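Valine-pyruvate aminotransferase (Salmonella typhimurium, PDB 3G7Q) catalyses the pyridoxal 5'-phosphate-dependent transfer of an amino group from valine to pyruvate, yielding 3-methyl-2-oxobutanoate and alanine. Local coordinates at residues R301-E304 and T305-P309; P45-Q48 and D49-T53; V170-E173 and H174-I177; F112-F115 and N116-G120; I319-I322 and R323-L326. One frame throughout, in Å; residues are numbered along the deposited sequence. Where two conformers were deposited one is given.

Contact 1. Residues R301-E304 and T305-P309. With EDO (1,2-ethanediol), chain E.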
loop_
_atom_site.group_PDB
_atom_site.type_symbol
_atom_site.label_atom_id
_atom_site.label_comp_id
_atom_site.label_asym_id
_atom_site.label_seq_id
_atom_site.Cartn_x
_atom_site.Cartn_y
_atom_site.Cartn_z
ATOM N N ARG A 301 6.288 20.809 17.376
ATOM C CA ARG A 301 6.320 22.268 17.260
ATOM C C ARG A 301 5.513 22.777 16.060
ATOM O O ARG A 301 4.747 23.761 16.143
ATOM C CB ARG A 301 7.780 22.740 17.104
ATOM C CG ARG A 301 7.953 24.251 16.912
ATOM C CD ARG A 301 9.432 24.668 16.813
ATOM N NE ARG A 301 10.087 24.179 15.601
ATOM C CZ ARG A 301 9.988 24.766 14.406
ATOM N NH1 ARG A 301 9.255 25.855 14.234
ATOM N NH2 ARG A 301 10.626 24.262 13.362
ATOM N N LEU A 302 5.716 22.127 14.932
ATOM C CA LEU A 302 5.053 22.556 13.701
ATOM C C LEU A 302 3.560 22.295 13.803
ATOM O O LEU A 302 2.755 23.138 13.397
ATOM C CB LEU A 302 5.658 21.859 12.497
ATOM C CG LEU A 302 7.069 22.315 12.112
ATOM C CD1 LEU A 302 7.571 21.406 10.970
ATOM C CD2 LEU A 302 7.123 23.818 11.753
ATOM N N SER A 303 3.192 21.149 14.376
ATOM C CA SER A 303 1.774 20.853 14.576
ATOM C C SER A 303 1.105 21.913 15.433
ATOM O O SER A 303 0.029 22.438 15.106
ATOM C CB SER A 303 1.623 19.470 15.228
ATOM O OG SER A 303 2.112 18.427 14.363
ATOM N N GLU A 304 1.723 22.261 16.561
ATOM C CA GLU A 304 1.078 23.203 17.481
ATOM C C GLU A 304 1.181 24.669 17.079
ATOM O O GLU A 304 0.225 25.428 17.301
ATOM C CB GLU A 304 1.618 23.025 18.927
ATOM C CG GLU A 304 0.974 23.932 20.033
ATOM C CD GLU A 304 -0.513 23.615 20.428
ATOM O OE1 GLU A 304 -0.956 22.456 20.349
ATOM O OE2 GLU A 304 -1.246 24.539 20.849
ATOM N N THR A 305 2.298 25.076 16.473
ATOM C CA THR A 305 2.515 26.508 16.204
ATOM C C THR A 305 2.319 26.984 14.777
ATOM O O THR A 305 2.233 28.183 14.540
ATOM C CB THR A 305 3.937 26.893 16.656
ATOM O OG1 THR A 305 4.897 26.320 15.783
ATOM C CG2 THR A 305 4.191 26.401 18.090
ATOM N N VAL A 306 2.220 26.066 13.836
ATOM C CA VAL A 306 2.052 26.453 12.433
ATOM C C VAL A 306 0.762 25.869 11.854
ATOM O O VAL A 306 -0.100 26.595 11.347
ATOM C CB VAL A 306 3.258 26.004 11.588
ATOM C CG1 VAL A 306 3.016 26.284 10.087
ATOM C CG2 VAL A 306 4.544 26.689 12.073
ATOM N N ILE A 307 0.624 24.556 11.969
ATOM C CA ILE A 307 -0.536 23.867 11.421
ATOM C C ILE A 307 -1.844 24.220 12.140
ATOM O O ILE A 307 -2.774 24.719 11.503
ATOM C CB ILE A 307 -0.311 22.343 11.427
ATOM C CG1 ILE A 307 0.854 21.974 10.485
ATOM C CG2 ILE A 307 -1.587 21.604 11.012
ATOM C CD1 ILE A 307 1.269 20.512 10.532
ATOM N N LYS A 308 -1.930 23.966 13.438
ATOM C CA LYS A 308 -3.181 24.231 14.136
ATOM C C LYS A 308 -3.689 25.680 13.941
ATOM O O LYS A 308 -4.848 25.884 13.605
ATOM C CB LYS A 308 -3.037 23.913 15.631
ATOM C CG LYS A 308 -4.287 24.225 16.435
ATOM C CD LYS A 308 -4.116 23.813 17.883
ATOM C CE LYS A 308 -5.142 24.487 18.771
ATOM N NZ LYS A 308 -5.035 24.046 20.204
ATOM N N PRO A 309 -2.837 26.690 14.164
ATOM C CA PRO A 309 -3.369 28.062 13.995
ATOM C C PRO A 309 -3.838 28.413 12.588
ATOM O O PRO A 309 -4.753 29.228 12.425
ATOM C CB PRO A 309 -2.204 28.965 14.400
ATOM C CG PRO A 309 -1.195 28.096 14.957
ATOM C CD PRO A 309 -1.431 26.707 14.603
HETATM C C1 EDO E . -8.097 26.244 20.544
HETATM O O1 EDO E . -7.506 24.931 20.811
HETATM C C2 EDO E . -7.827 26.755 19.117
HETATM O O2 EDO E . -6.765 27.754 19.162
HETATM O O HOH W 1 7.341 27.531 15.727
#

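Contact 2. Residues P45-Q48 and D49-T53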
loop_
_atom_site.group_PDB
_atom_site.type_symbol
_atom_site.label_atom_id
_atom_site.label_comp_id
_atom_site.label_asym_id
_atom_site.label_seq_id
_atom_site.Cartn_x
_atom_site.Cartn_y
_atom_site.Cartn_z
ATOM N N PRO A 45 1.908 27.886 3.365
ATOM C CA PRO A 45 3.215 28.401 2.887
ATOM C C PRO A 45 4.415 28.101 3.776
ATOM O O PRO A 45 5.444 27.663 3.259
ATOM C CB PRO A 45 2.963 29.907 2.764
ATOM C CG PRO A 45 1.519 29.992 2.440
ATOM C CD PRO A 45 0.860 28.921 3.266
ATOM N N ALA A 46 4.280 28.291 5.096
ATOM C CA ALA A 46 5.365 28.020 6.022
ATOM C C ALA A 46 5.757 26.545 6.022
ATOM O O ALA A 46 6.953 26.205 6.178
ATOM C CB ALA A 46 4.998 28.493 7.459
HETATM N N MSE A 47 4.776 25.666 5.845
HETATM C CA MSE A 47 5.049 24.210 5.790
HETATM C C MSE A 47 5.723 23.836 4.479
HETATM O O MSE A 47 6.651 23.020 4.477
HETATM C CB MSE A 47 3.783 23.384 6.022
HETATM C CG MSE A 47 3.195 23.550 7.416
HETATM SE SE MSE A 47 4.387 23.054 8.868
HETATM C CE MSE A 47 4.642 21.187 8.396
ATOM N N GLN A 48 5.289 24.423 3.375
ATOM C CA GLN A 48 5.933 24.127 2.086
ATOM C C GLN A 48 7.392 24.562 2.126
ATOM O O GLN A 48 8.282 23.833 1.663
ATOM C CB GLN A 48 5.182 24.796 0.951
ATOM C CG GLN A 48 3.728 24.308 0.768
ATOM C CD GLN A 48 3.578 22.848 0.330
ATOM O OE1 GLN A 48 2.485 22.284 0.397
ATOM N NE2 GLN A 48 4.666 22.243 -0.147
ATOM N N ASP A 49 7.658 25.721 2.731
ATOM C CA ASP A 49 9.033 26.195 2.878
ATOM C C ASP A 49 9.841 25.238 3.758
ATOM O O ASP A 49 10.979 24.895 3.433
ATOM C CB ASP A 49 9.072 27.602 3.513
ATOM C CG ASP A 49 8.498 28.687 2.610
ATOM O OD1 ASP A 49 8.312 28.468 1.388
ATOM O OD2 ASP A 49 8.246 29.794 3.144
ATOM N N TYR A 50 9.248 24.815 4.872
ATOM C CA TYR A 50 9.893 23.868 5.769
ATOM C C TYR A 50 10.244 22.573 5.037
ATOM O O TYR A 50 11.372 22.121 5.102
ATOM C CB TYR A 50 8.993 23.526 6.967
ATOM C CG TYR A 50 9.639 22.502 7.853
ATOM C CD1 TYR A 50 10.542 22.879 8.853
ATOM C CD2 TYR A 50 9.378 21.143 7.674
ATOM C CE1 TYR A 50 11.155 21.928 9.649
ATOM C CE2 TYR A 50 10.000 20.195 8.447
ATOM C CZ TYR A 50 10.875 20.580 9.438
ATOM O OH TYR A 50 11.473 19.613 10.205
ATOM N N PHE A 51 9.277 21.975 4.343
ATOM C CA PHE A 51 9.557 20.721 3.617
ATOM C C PHE A 51 10.595 20.891 2.516
ATOM O O PHE A 51 11.412 19.983 2.278
ATOM C CB PHE A 51 8.286 20.119 3.039
ATOM C CG PHE A 51 7.274 19.666 4.091
ATOM C CD1 PHE A 51 7.648 18.853 5.156
ATOM C CD2 PHE A 51 5.939 19.967 3.951
ATOM C CE1 PHE A 51 6.706 18.423 6.096
ATOM C CE2 PHE A 51 4.996 19.545 4.914
ATOM C CZ PHE A 51 5.397 18.781 5.985
ATOM N N GLN A 52 10.571 22.026 1.819
ATOM C CA GLN A 52 11.564 22.272 0.779
ATOM C C GLN A 52 12.975 22.305 1.367
ATOM O O GLN A 52 13.925 21.722 0.800
ATOM C CB GLN A 52 11.250 23.557 0.011
ATOM C CG GLN A 52 12.272 23.920 -1.045
ATOM C CD GLN A 52 12.424 22.865 -2.143
ATOM O OE1 GLN A 52 11.456 22.200 -2.521
ATOM N NE2 GLN A 52 13.606 22.774 -2.695
ATOM N N THR A 53 13.133 22.961 2.510
ATOM C CA THR A 53 14.436 23.026 3.154
ATOM C C THR A 53 14.845 21.655 3.690
ATOM O O THR A 53 15.990 21.251 3.569
ATOM C CB THR A 53 14.428 24.069 4.298
ATOM O OG1 THR A 53 14.065 25.334 3.746
ATOM C CG2 THR A 53 15.800 24.169 4.978
#

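Contact 3. Residues V170-E173 and H174-I177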
loop_
_atom_site.group_PDB
_atom_site.type_symbol
_atom_site.label_atom_id
_atom_site.label_comp_id
_atom_site.label_asym_id
_atom_site.label_seq_id
_atom_site.Cartn_x
_atom_site.Cartn_y
_atom_site.Cartn_z
ATOM N N VAL A 170 -22.808 10.270 21.740
ATOM C CA VAL A 170 -23.088 8.835 21.841
ATOM C C VAL A 170 -24.371 8.652 22.632
ATOM O O VAL A 170 -24.517 9.197 23.732
ATOM C CB VAL A 170 -21.960 8.068 22.556
ATOM C CG1 VAL A 170 -22.329 6.566 22.701
ATOM C CG2 VAL A 170 -20.587 8.237 21.857
ATOM N N ASP A 171 -25.319 7.891 22.093
ATOM C CA ASP A 171 -26.561 7.560 22.804
ATOM C C ASP A 171 -26.332 6.239 23.541
ATOM O O ASP A 171 -26.595 5.157 23.009
ATOM C CB ASP A 171 -27.718 7.477 21.808
ATOM C CG ASP A 171 -29.014 7.041 22.434
ATOM O OD1 ASP A 171 -29.079 6.887 23.670
ATOM O OD2 ASP A 171 -29.984 6.832 21.659
ATOM N N PHE A 172 -25.831 6.324 24.772
ATOM C CA PHE A 172 -25.486 5.112 25.509
ATOM C C PHE A 172 -26.702 4.260 25.882
ATOM O O PHE A 172 -26.581 3.041 25.972
ATOM C CB PHE A 172 -24.647 5.435 26.753
ATOM C CG PHE A 172 -23.236 5.821 26.429
ATOM C CD1 PHE A 172 -22.295 4.843 26.144
ATOM C CD2 PHE A 172 -22.851 7.153 26.399
ATOM C CE1 PHE A 172 -20.992 5.184 25.832
ATOM C CE2 PHE A 172 -21.552 7.494 26.084
ATOM C CZ PHE A 172 -20.623 6.502 25.806
ATOM N N GLU A 173 -27.855 4.897 26.045
ATOM C CA GLU A 173 -29.085 4.200 26.432
ATOM C C GLU A 173 -29.494 3.161 25.401
ATOM O O GLU A 173 -30.036 2.121 25.764
ATOM C CB GLU A 173 -30.249 5.178 26.654
ATOM C CG GLU A 173 -30.180 5.988 27.948
ATOM C CD GLU A 173 -28.984 6.945 28.017
ATOM O OE1 GLU A 173 -28.538 7.477 26.949
ATOM O OE2 GLU A 173 -28.492 7.159 29.156
ATOM N N HIS A 174 -29.216 3.434 24.123
ATOM C CA HIS A 174 -29.571 2.525 23.040
ATOM C C HIS A 174 -28.377 1.911 22.344
ATOM O O HIS A 174 -28.527 1.321 21.271
ATOM C CB HIS A 174 -30.434 3.266 22.020
ATOM C CG HIS A 174 -31.647 3.882 22.632
ATOM N ND1 HIS A 174 -31.777 5.239 22.824
ATOM C CD2 HIS A 174 -32.759 3.317 23.158
ATOM C CE1 HIS A 174 -32.927 5.486 23.424
ATOM N NE2 HIS A 174 -33.540 4.336 23.644
ATOM N N LEU A 175 -27.190 2.031 22.941
ATOM C CA LEU A 175 -26.000 1.449 22.352
ATOM C C LEU A 175 -25.956 -0.046 22.654
ATOM O O LEU A 175 -25.891 -0.457 23.813
ATOM C CB LEU A 175 -24.747 2.139 22.885
ATOM C CG LEU A 175 -23.436 1.731 22.214
ATOM C CD1 LEU A 175 -23.413 2.183 20.756
ATOM C CD2 LEU A 175 -22.271 2.301 23.002
ATOM N N HIS A 176 -25.955 -0.841 21.588
ATOM C CA HIS A 176 -25.980 -2.286 21.688
ATOM C C HIS A 176 -24.627 -2.879 21.331
ATOM O O HIS A 176 -24.147 -2.732 20.206
ATOM C CB HIS A 176 -27.062 -2.833 20.755
ATOM N N ILE A 177 -23.996 -3.508 22.314
ATOM C CA ILE A 177 -22.741 -4.195 22.122
ATOM C C ILE A 177 -23.005 -5.603 22.575
ATOM O O ILE A 177 -23.457 -5.812 23.699
ATOM C CB ILE A 177 -21.623 -3.639 22.982
ATOM C CG1 ILE A 177 -21.512 -2.122 22.805
ATOM C CG2 ILE A 177 -20.310 -4.335 22.620
ATOM C CD1 ILE A 177 -20.572 -1.489 23.782
HETATM O O HOH W 2 -27.965 -0.563 26.130
#

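Contact 4. Residues F112-F115 and N116-G120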
loop_
_atom_site.group_PDB
_atom_site.type_symbol
_atom_site.label_atom_id
_atom_site.label_comp_id
_atom_site.label_asym_id
_atom_site.label_seq_id
_atom_site.Cartn_x
_atom_site.Cartn_y
_atom_site.Cartn_z
ATOM N N PHE A 112 -8.384 -1.712 6.831
ATOM C CA PHE A 112 -8.584 -2.957 6.128
ATOM C C PHE A 112 -7.995 -4.113 6.927
ATOM O O PHE A 112 -8.614 -5.171 7.054
ATOM C CB PHE A 112 -7.956 -2.897 4.725
ATOM C CG PHE A 112 -8.160 -4.138 3.932
ATOM C CD1 PHE A 112 -9.403 -4.422 3.374
ATOM C CD2 PHE A 112 -7.126 -5.040 3.749
ATOM C CE1 PHE A 112 -9.602 -5.584 2.648
ATOM C CE2 PHE A 112 -7.316 -6.185 3.030
ATOM C CZ PHE A 112 -8.549 -6.468 2.478
ATOM N N TYR A 113 -6.788 -3.934 7.463
ATOM C CA TYR A 113 -6.199 -4.983 8.301
ATOM C C TYR A 113 -7.011 -5.208 9.581
ATOM O O TYR A 113 -7.316 -6.343 9.937
ATOM C CB TYR A 113 -4.747 -4.675 8.702
ATOM C CG TYR A 113 -3.775 -4.624 7.545
ATOM C CD1 TYR A 113 -3.677 -5.687 6.651
ATOM C CD2 TYR A 113 -2.915 -3.546 7.372
ATOM C CE1 TYR A 113 -2.789 -5.651 5.580
ATOM C CE2 TYR A 113 -2.011 -3.509 6.308
ATOM C CZ TYR A 113 -1.964 -4.559 5.415
ATOM O OH TYR A 113 -1.078 -4.530 4.358
ATOM N N LEU A 114 -7.370 -4.131 10.259
ATOM C CA LEU A 114 -8.102 -4.271 11.520
ATOM C C LEU A 114 -9.438 -4.959 11.304
ATOM O O LEU A 114 -9.755 -5.901 12.028
ATOM C CB LEU A 114 -8.267 -2.904 12.205
ATOM C CG LEU A 114 -6.935 -2.228 12.586
ATOM C CD1 LEU A 114 -7.198 -0.812 13.104
ATOM C CD2 LEU A 114 -6.154 -3.083 13.580
ATOM N N PHE A 115 -10.182 -4.540 10.278
ATOM C CA PHE A 115 -11.482 -5.154 9.981
ATOM C C PHE A 115 -11.315 -6.646 9.731
ATOM O O PHE A 115 -12.080 -7.460 10.252
ATOM C CB PHE A 115 -12.201 -4.474 8.793
ATOM C CG PHE A 115 -12.466 -2.977 8.983
ATOM C CD1 PHE A 115 -12.630 -2.407 10.248
ATOM C CD2 PHE A 115 -12.631 -2.153 7.873
ATOM C CE1 PHE A 115 -12.891 -1.037 10.396
ATOM C CE2 PHE A 115 -12.901 -0.804 8.022
ATOM C CZ PHE A 115 -13.034 -0.246 9.288
ATOM N N ASN A 116 -10.297 -7.013 8.963
ATOM C CA ASN A 116 -9.998 -8.423 8.732
ATOM C C ASN A 116 -9.584 -9.184 9.974
ATOM O O ASN A 116 -9.878 -10.362 10.101
ATOM C CB ASN A 116 -8.895 -8.584 7.680
ATOM C CG ASN A 116 -9.430 -8.489 6.279
ATOM O OD1 ASN A 116 -10.050 -9.435 5.786
ATOM N ND2 ASN A 116 -9.194 -7.357 5.619
ATOM N N LEU A 117 -8.886 -8.517 10.884
ATOM C CA LEU A 117 -8.388 -9.177 12.087
ATOM C C LEU A 117 -9.481 -9.390 13.145
ATOM O O LEU A 117 -9.495 -10.416 13.816
ATOM C CB LEU A 117 -7.238 -8.343 12.662
ATOM C CG LEU A 117 -6.335 -8.920 13.738
ATOM C CD1 LEU A 117 -5.578 -10.124 13.202
ATOM C CD2 LEU A 117 -5.358 -7.855 14.233
ATOM N N PHE A 118 -10.402 -8.440 13.282
ATOM C CA PHE A 118 -11.431 -8.511 14.322
ATOM C C PHE A 118 -12.890 -8.695 13.866
ATOM O O PHE A 118 -13.729 -9.025 14.697
ATOM C CB PHE A 118 -11.351 -7.253 15.214
ATOM C CG PHE A 118 -10.040 -7.105 15.941
ATOM C CD1 PHE A 118 -9.788 -7.827 17.090
ATOM C CD2 PHE A 118 -9.076 -6.226 15.486
ATOM C CE1 PHE A 118 -8.585 -7.704 17.765
ATOM C CE2 PHE A 118 -7.882 -6.087 16.146
ATOM C CZ PHE A 118 -7.633 -6.830 17.293
ATOM N N ALA A 119 -13.200 -8.450 12.596
ATOM C CA ALA A 119 -14.568 -8.566 12.089
ATOM C C ALA A 119 -14.633 -9.672 11.030
ATOM O O ALA A 119 -13.608 -10.234 10.649
ATOM C CB ALA A 119 -15.053 -7.243 11.519
ATOM N N GLY A 120 -15.836 -9.989 10.565
ATOM C CA GLY A 120 -16.019 -11.048 9.559
ATOM C C GLY A 120 -16.322 -12.396 10.168
ATOM O O GLY A 120 -16.583 -12.483 11.365
#

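Contact 5. Residues I319-I322 and R323-L326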
loop_
_atom_site.group_PDB
_atom_site.type_symbol
_atom_site.label_atom_id
_atom_site.label_comp_id
_atom_site.label_asym_id
_atom_site.label_seq_id
_atom_site.Cartn_x
_atom_site.Cartn_y
_atom_site.Cartn_z
ATOM N N ILE A 319 -16.665 29.865 8.293
ATOM C CA ILE A 319 -17.959 29.968 8.946
ATOM C C ILE A 319 -18.534 31.360 8.752
ATOM O O ILE A 319 -19.729 31.521 8.519
ATOM C CB ILE A 319 -17.868 29.600 10.440
ATOM C CG1 ILE A 319 -17.633 28.089 10.566
ATOM C CG2 ILE A 319 -19.168 29.996 11.185
ATOM C CD1 ILE A 319 -17.360 27.589 11.998
ATOM N N ALA A 320 -17.689 32.373 8.873
ATOM C CA ALA A 320 -18.151 33.752 8.707
ATOM C C ALA A 320 -18.706 33.967 7.283
ATOM O O ALA A 320 -19.705 34.659 7.131
ATOM C CB ALA A 320 -17.047 34.750 9.006
ATOM N N ILE A 321 -18.058 33.368 6.278
ATOM C CA ILE A 321 -18.524 33.452 4.879
ATOM C C ILE A 321 -19.890 32.799 4.798
ATOM O O ILE A 321 -20.843 33.398 4.298
ATOM C CB ILE A 321 -17.539 32.800 3.883
ATOM C CG1 ILE A 321 -16.226 33.587 3.790
ATOM C CG2 ILE A 321 -18.156 32.705 2.466
ATOM C CD1 ILE A 321 -15.107 32.844 3.002
ATOM N N ILE A 322 -20.010 31.590 5.332
ATOM C CA ILE A 322 -21.283 30.869 5.327
ATOM C C ILE A 322 -22.390 31.708 5.947
ATOM O O ILE A 322 -23.485 31.847 5.382
ATOM C CB ILE A 322 -21.180 29.506 6.068
ATOM C CG1 ILE A 322 -20.272 28.528 5.286
ATOM C CG2 ILE A 322 -22.584 28.878 6.286
ATOM C CD1 ILE A 322 -19.947 27.258 6.064
ATOM N N ARG A 323 -22.111 32.276 7.110
ATOM C CA ARG A 323 -23.127 33.055 7.823
ATOM C C ARG A 323 -23.551 34.358 7.118
ATOM O O ARG A 323 -24.642 34.889 7.397
ATOM C CB ARG A 323 -22.663 33.285 9.255
ATOM C CG ARG A 323 -22.689 31.998 10.085
ATOM C CD ARG A 323 -24.100 31.648 10.457
ATOM N NE ARG A 323 -24.250 30.357 11.165
ATOM C CZ ARG A 323 -24.939 29.296 10.764
ATOM N NH1 ARG A 323 -25.621 29.300 9.620
ATOM N NH2 ARG A 323 -24.982 28.229 11.563
ATOM N N ARG A 324 -22.745 34.862 6.192
ATOM C CA ARG A 324 -23.185 36.013 5.381
ATOM C C ARG A 324 -24.293 35.612 4.441
ATOM O O ARG A 324 -25.077 36.453 4.032
ATOM C CB ARG A 324 -22.045 36.616 4.596
ATOM C CG ARG A 324 -21.124 37.430 5.500
ATOM C CD ARG A 324 -20.182 38.318 4.753
ATOM N NE ARG A 324 -19.030 37.621 4.242
ATOM C CZ ARG A 324 -18.757 37.408 2.956
ATOM N NH1 ARG A 324 -19.539 37.840 1.960
ATOM N NH2 ARG A 324 -17.643 36.762 2.670
ATOM N N TYR A 325 -24.367 34.320 4.116
ATOM C CA TYR A 325 -25.363 33.801 3.145
ATOM C C TYR A 325 -26.465 32.952 3.725
ATOM O O TYR A 325 -27.561 32.891 3.134
ATOM C CB TYR A 325 -24.636 32.978 2.070
ATOM C CG TYR A 325 -23.772 33.807 1.151
ATOM C CD1 TYR A 325 -24.316 34.403 0.024
ATOM C CD2 TYR A 325 -22.400 34.029 1.427
ATOM C CE1 TYR A 325 -23.546 35.173 -0.811
ATOM C CE2 TYR A 325 -21.637 34.830 0.608
ATOM C CZ TYR A 325 -22.217 35.379 -0.532
ATOM O OH TYR A 325 -21.485 36.164 -1.398
ATOM N N LEU A 326 -26.186 32.255 4.836
ATOM C CA LEU A 326 -27.123 31.295 5.421
ATOM C C LEU A 326 -27.155 31.396 6.927
ATOM O O LEU A 326 -26.110 31.257 7.553
ATOM C CB LEU A 326 -26.657 29.885 5.042
ATOM C CG LEU A 326 -26.801 29.439 3.578
ATOM C CD1 LEU A 326 -25.859 28.225 3.262
ATOM C CD2 LEU A 326 -28.226 29.094 3.252
#

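Contact 1. Residues R301-E304 and T305-P309
Leu302 O is shared by two backbone donors, Val306 N at 3.0 Å and Ile307 N at 2.9 Å, a departure from the regular alpha-helix. The Ile307 bond spans five residues and is nearly straight (N-H...O 176°), whereas the four-residue bond to Val306 bends to 145°. Lys308 N repeats the wider spacing by bonding to Ser303 O at 3.0 Å. At the next residue, the nitrogen of Pro309 has no hydrogen to give, and the helix kinks there; its ring atom CD instead packs 3.4 Å from Glu304 O.

Just before the wide turn, Arg301 O is also held twice. Thr305 N reaches it at 2.8 Å and the Thr305 hydroxyl OG1 donates at 2.6 Å, the two arriving from opposite faces of the carbonyl plane. Thr305 chi1 of 71° sets OG1 between its own N and carbonyl carbon, from where it turns back on the preceding turn. OG1 also accepts from a water that in turn accepts a hydrogen bond from Arg301 NH1, while Arg301 NH2 forms a salt bridge with Asp298. On the exposed flank Glu304 and Lys308 run side by side, but their salt bridge is long and, with both side chains modelled twice, doubtful. Lys308 NZ, in the conformer given, also donates at 2.7 Å to O1 of an ethanediol, probably from the crystallisation liquor.

The inner flank is apolar: Leu302 CD2 meets Val306 CG2 at 3.9 Å, and both side chains face helix 45-61. The five-residue bonds make a pi-bulge, followed by a proline kink, early in the long helix 299-325 of this aminotransferase.

Contact 2. Residues P45-Q48 and D49-T53
The Phe51 ring meets Met47 in two ways: the backbone oxygen of Met47 approaches obliquely, 3.2 Å from Phe51 CD2, and the selenomethionine methyl CE lies 3.5 Å from CZ at the far end of the ring. The second flat group, the Tyr50 ring, has Phe51 CD1 at its edge and in its plane. These residues belong to the first turns of helix 45-61, a regular alpha-helix of the aminotransferase fold. Its regularity is plain from four consecutive bonds to the residue four back, of which Phe51 N to Met47 O is the shortest at 2.8 Å and the straightest at 172°.

Met47 folds over on itself, with chi1, chi2 and chi3 all close to -60°, and this coil carries CE forward along the helix to the end of the Phe51 ring. The pair is buried: Met47 packs on Leu302 and Val306 of helix 299-325, and Phe51 on Met289 and Met293 of helix 285-295. Tyr50 OH is hydrogen-bonded to Asp298.

The dimer partner also takes part: Phe51 and Gln48 pack on Cys69 of the second subunit, and Gln52 NE2 donates to Val59 O of that subunit. Near the helix start, Asp49 N donates to Pro45 O at 3.0 Å, and the carboxylate carbon CG of Asp49 sits 3.3 Å from that same Pro45 O.

Contact 3. Residues V170-E173 and H174-I177
Asp171 and His174 are joined by a hydrogen bond from His174 ND1 to Asp171 OD2, 2.7 Å long with an angle of 163° at the hydrogen. The carboxylate oxygen is used on its syn side and lies near the plane of the imidazole, at its edge, while the two flat groups stand almost perpendicular, 84° apart. Asp171 reaches this position because its CG is anti to the backbone N (chi1 176°), which swings the carboxylate round to the histidine. The backbone bonds are weak: His174 N reaches Asp171 O at 3.3 Å, and OD1 of the same residue weakly as well, and Leu175 N reaches Phe172 O at 3.3 Å; the phi/psi values fit two overlapping type I turns. Glu173 CB rests over one face of the His174 imidazole, 4.2 Å from its centroid, in a CH-pi contact.

Inside the turn, the apolar side chains pack in sequence. Val170 CG1 lies 3.4 Å above the plane of the Phe172 ring and over its centre, and Phe172 and Leu175 lie side by side, CD1 to CD2 at 4.0 Å.

The polar pair thus occupies the surface of the loop while the apolar group looks inward. Coming between strands 165-169 and 181-187, the loop lays Phe172 on Leu205 and Leu208 of helix 199-211 and Leu175 on Leu131 of strand 129-132, packing against both elements.

Contact 4. Residues F112-F115 and N116-G120
Phe112 O is gripped twice by one residue, Asn116, whose side-chain ND2 donates at 2.7 Å and whose backbone N donates at 3.1 Å. The two donors reach the oxygen from opposite faces of its plane, ND2 standing 40° out of it. The same ND2 lies 3.2 Å above the Phe112 ring plane, over its centre, with the amide turned 70° against the ring. Phe112 CG is anti to its N (chi1 -178°), which brings the ring back beneath the amide.

Beyond this pair helix 107-118 finishes. Phe118 N bonds to Leu114 O at 2.9 Å and Ala119 N to Phe115 O at 2.8 Å, but Ala119 itself has left helical angles, and Gly120 shares backbone hydrogen bonding with Lys128, just ahead of strand 129-132. Leu114 CD2 approaches Phe118 CE2 at 4.3 Å; both side chains pack on Ile243 of strand 242-247, and Phe115 meets Phe151 edge-to-face. The helix thereby covers the large-domain sheet.

With ND2 bonded to the carbonyl and also set over the ring face, the amide's rotation is probably fixed, its N-H hydrogens, which carry partial positive charge, being probably favourably placed near the electron-rich ring.

Contact 5. Residues I319-I322 and R323-L326
Ile322 O accepts two backbone hydrogen bonds, from Leu326 N at 2.8 Å and from Tyr325 N at 2.9 Å, near the C-terminal end of helix 299-325, the long helix that, as in related aminotransferases, runs into the small domain. The Leu326 donor lies nearly along the C=O axis, whereas the Tyr325 donor stands 52° out of the carbonyl plane. The mixed four- and three-residue spacing is that of a helix changing over toward its end; just before, Arg323 N still makes an ordinary bond to Ile319 O at 2.9 Å, while Arg324 N is held only weakly, by Ala320 O and Ile321 O together.

Arg323 bends at chi2 (-75°), and the bend lets NH1 reach forward to Leu326 O at 2.9 Å, with that oxygen in the guanidinium plane. NH1 also serves Cys331 O, and NH2 serves Glu163 O, so the one side chain ties this part of the helix to the chain that follows and to a more distant loop. On a different flank Arg324 NH2 forms a salt bridge with Glu400 OE1 and Tyr325 OH hydrogen-bonds to OE2 of the same residue, which fastens this turn to helix 396-416.

Further out, the contacts are apolar. Ile319 and Ile322 pack on the beta strands 332-334 and 341-345, and Ile319 CG2 runs beside Arg323 CG at 4.2 Å. Across the oblique crossing of Ile321 and Arg324, CG1 of the isoleucine approaches NH2 at 3.7 Å. Tyr325 turns its edge to the preceding turn, with CD2 lying 3.3 Å from Ile321 O, close to the ring plane.

How the contacts relate
Along the chain the order is contact 2, contact 4, contact 3, contact 1 and contact 5. Contacts 1 and 5 share helix 299-325, one near its start and the other at its end, with centres about 26 Å apart. Contacts 1 and 2, with centres about 13 Å apart, are the two that touch: Val306 CG1 lies 3.7 Å from Met47 SE, and Leu302 CD1 lies 3.7 Å from Tyr50 CE2, joining helices 299-325 and 45-61. Contact 4 is on the opposite side of the chain's centre from both. Contacts 3 and 4 flank the seven-stranded sheet, centres about 23 Å apart, both packing on strand 129-132. The long helix therefore links the dimer-facing helix 45-61 to the six-stranded sheet.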